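PDB 4C0Z: ancillary protein 2 from Streptococcus pyogenes, which sits at the pilus tip and can mediate adhesion to host cells by binding surface targets covalently through reactive thioester bonds, this chain being its N-terminal domain. Local coordinates for residues Gly79-Phe84 / Gln97-Ile102. Residues are numbered along the deposited sequence; the frame is centred on the assembly and turned at random.
Sequences GTNENF and QLQQNI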
loop_
_atom_site.group_PDB
_atom_site.type_symbol
_atom_site.label_atom_id
_atom_site.label_comp_id
_atom_site.label_asym_id
_atom_site.label_seq_id
_atom_site.Cartn_x
_atom_site.Cartn_y
_atom_site.Cartn_z
ATOM N N GLY I 79 -4.723 -8.749 -20.351
ATOM C CA GLY I 79 -3.588 -8.129 -19.675
ATOM C C GLY I 79 -2.717 -7.233 -20.542
ATOM O O GLY I 79 -1.491 -7.324 -20.460
ATOM N N THR I 80 -3.336 -6.343 -21.358
ATOM C CA THR I 80 -2.663 -5.381 -22.245
ATOM C C THR I 80 -2.087 -4.181 -21.450
ATOM O O THR I 80 -2.444 -3.991 -20.278
ATOM C CB THR I 80 -3.658 -4.869 -23.304
ATOM O OG1 THR I 80 -4.634 -4.034 -22.685
ATOM C CG2 THR I 80 -4.349 -5.994 -24.078
ATOM N N ASN I 81 -1.252 -3.340 -22.112
ATOM C CA ASN I 81 -0.679 -2.109 -21.540
ATOM C C ASN I 81 -1.772 -1.055 -21.325
ATOM O O ASN I 81 -1.757 -0.355 -20.311
ATOM C CB ASN I 81 0.433 -1.554 -22.432
ATOM C CG ASN I 81 1.705 -2.371 -22.379
ATOM O OD1 ASN I 81 2.234 -2.684 -21.305
ATOM N ND2 ASN I 81 2.237 -2.727 -23.541
ATOM N N GLU I 82 -2.739 -0.981 -22.265
ATOM C CA GLU I 82 -3.894 -0.082 -22.217
ATOM C C GLU I 82 -4.725 -0.317 -20.944
ATOM O O GLU I 82 -5.058 0.651 -20.264
ATOM C CB GLU I 82 -4.754 -0.251 -23.486
ATOM C CG GLU I 82 -5.867 0.775 -23.657
ATOM C CD GLU I 82 -6.748 0.607 -24.889
ATOM O OE1 GLU I 82 -6.274 0.059 -25.912
ATOM O OE2 GLU I 82 -7.929 1.020 -24.821
ATOM N N ASN I 83 -5.014 -1.588 -20.602
ATOM C CA ASN I 83 -5.779 -1.925 -19.404
ATOM C C ASN I 83 -5.015 -1.631 -18.107
ATOM O O ASN I 83 -5.648 -1.238 -17.128
ATOM C CB ASN I 83 -6.312 -3.350 -19.453
ATOM C CG ASN I 83 -7.474 -3.503 -20.404
ATOM O OD1 ASN I 83 -8.258 -2.574 -20.632
ATOM N ND2 ASN I 83 -7.635 -4.690 -20.957
ATOM N N PHE I 84 -3.664 -1.726 -18.124
ATOM C CA PHE I 84 -2.839 -1.360 -16.964
ATOM C C PHE I 84 -2.869 0.127 -16.756
ATOM O O PHE I 84 -3.024 0.567 -15.625
ATOM C CB PHE I 84 -1.381 -1.813 -17.105
ATOM C CG PHE I 84 -1.129 -3.211 -16.610
ATOM C CD1 PHE I 84 -1.334 -3.541 -15.273
ATOM C CD2 PHE I 84 -0.705 -4.209 -17.482
ATOM C CE1 PHE I 84 -1.108 -4.837 -14.818
ATOM C CE2 PHE I 84 -0.472 -5.504 -17.023
ATOM C CZ PHE I 84 -0.685 -5.816 -15.699
ATOM N N GLN I 97 7.559 -1.793 -21.966
ATOM C CA GLN I 97 7.171 -3.194 -22.062
ATOM C C GLN I 97 6.681 -3.690 -20.688
ATOM O O GLN I 97 7.156 -4.699 -20.161
ATOM C CB GLN I 97 8.267 -4.069 -22.696
ATOM C CG GLN I 97 9.682 -3.896 -22.137
ATOM C CD GLN I 97 10.626 -4.987 -22.601
ATOM O OE1 GLN I 97 10.374 -5.708 -23.580
ATOM N NE2 GLN I 97 11.741 -5.130 -21.900
ATOM N N LEU I 98 5.724 -2.940 -20.113
ATOM C CA LEU I 98 5.118 -3.220 -18.805
ATOM C C LEU I 98 4.522 -4.631 -18.798
ATOM O O LEU I 98 5.025 -5.484 -18.074
ATOM C CB LEU I 98 4.079 -2.138 -18.438
ATOM C CG LEU I 98 3.373 -2.256 -17.074
ATOM C CD1 LEU I 98 4.319 -1.966 -15.910
ATOM C CD2 LEU I 98 2.210 -1.308 -16.998
ATOM N N GLN I 99 3.535 -4.888 -19.673
ATOM C CA GLN I 99 2.883 -6.183 -19.887
ATOM C C GLN I 99 3.911 -7.338 -19.952
ATOM O O GLN I 99 3.764 -8.315 -19.211
ATOM C CB GLN I 99 2.033 -6.105 -21.178
ATOM C CG GLN I 99 1.540 -7.435 -21.756
ATOM C CD GLN I 99 0.595 -7.246 -22.925
ATOM O OE1 GLN I 99 0.813 -6.422 -23.826
ATOM N NE2 GLN I 99 -0.460 -8.046 -22.960
ATOM N N GLN I 100 4.964 -7.187 -20.798
ATOM C CA GLN I 100 6.049 -8.163 -21.017
ATOM C C GLN I 100 6.873 -8.411 -19.767
ATOM O O GLN I 100 7.187 -9.563 -19.461
ATOM C CB GLN I 100 6.952 -7.759 -22.199
ATOM C CG GLN I 100 6.254 -7.853 -23.552
ATOM C CD GLN I 100 5.560 -6.582 -24.001
ATOM O OE1 GLN I 100 5.271 -5.665 -23.222
ATOM N NE2 GLN I 100 5.265 -6.507 -25.289
ATOM N N ASN I 101 7.179 -7.335 -19.027
ATOM C CA ASN I 101 7.922 -7.410 -17.775
ATOM C C ASN I 101 7.148 -8.171 -16.714
ATOM O O ASN I 101 7.718 -9.032 -16.044
ATOM C CB ASN I 101 8.324 -6.020 -17.291
ATOM C CG ASN I 101 9.480 -5.458 -18.073
ATOM O OD1 ASN I 101 10.388 -6.176 -18.508
ATOM N ND2 ASN I 101 9.464 -4.162 -18.288
ATOM N N ILE I 102 5.840 -7.890 -16.603
ATOM C CA ILE I 102 4.950 -8.540 -15.654
ATOM C C ILE I 102 4.844 -10.030 -15.989
ATOM O O ILE I 102 5.036 -10.866 -15.097
ATOM C CB ILE I 102 3.589 -7.789 -15.539
ATOM C CG1 ILE I 102 3.777 -6.469 -14.739
ATOM C CG2 ILE I 102 2.507 -8.668 -14.886
ATOM C CD1 ILE I 102 2.801 -5.393 -15.034
#
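With chi1 at -73°, Asn-81 sets its CG beside its backbone N and sends its amide across to the start of helix 98-108, while Gln-99, CG opposite its N (chi1 166°) and extended beyond, reaches back at about a right angle. Asn-81 OD1 accepts a nearly straight hydrogen bond from Gln-99 N, 3.0 Å long, the donor tilted 23° from the carbonyl plane. Asparagine suits the place: its short amide serves a first-turn N-H, which has no acceptor in a preceding turn. The long arm of Gln-99 passes close against Gly-79 O, its NE2 2.8 Å away but too badly angled for a hydrogen bond. Thr-80 is the N-cap of helix 81-87, its short hydroxyl side chain reaching a first-turn N-H as OG1 accepts from Asn-83 N. Ile-102 CD1 lies over one face of the Phe-84 ring, offset toward the rim, 4.0 Å from the centroid in a CH-pi contact, and Leu-98 CD2 packs on Phe-84 CB at 3.6 Å; isoleucine's arm lays its methyl on the flat face, leucine's sits beside CB. Within the thioester domain, Phe-84 and Ile-102 pack both helices on barrel strands 191-198 and 205-211, and helix 98-108 also rests on helix 123-138.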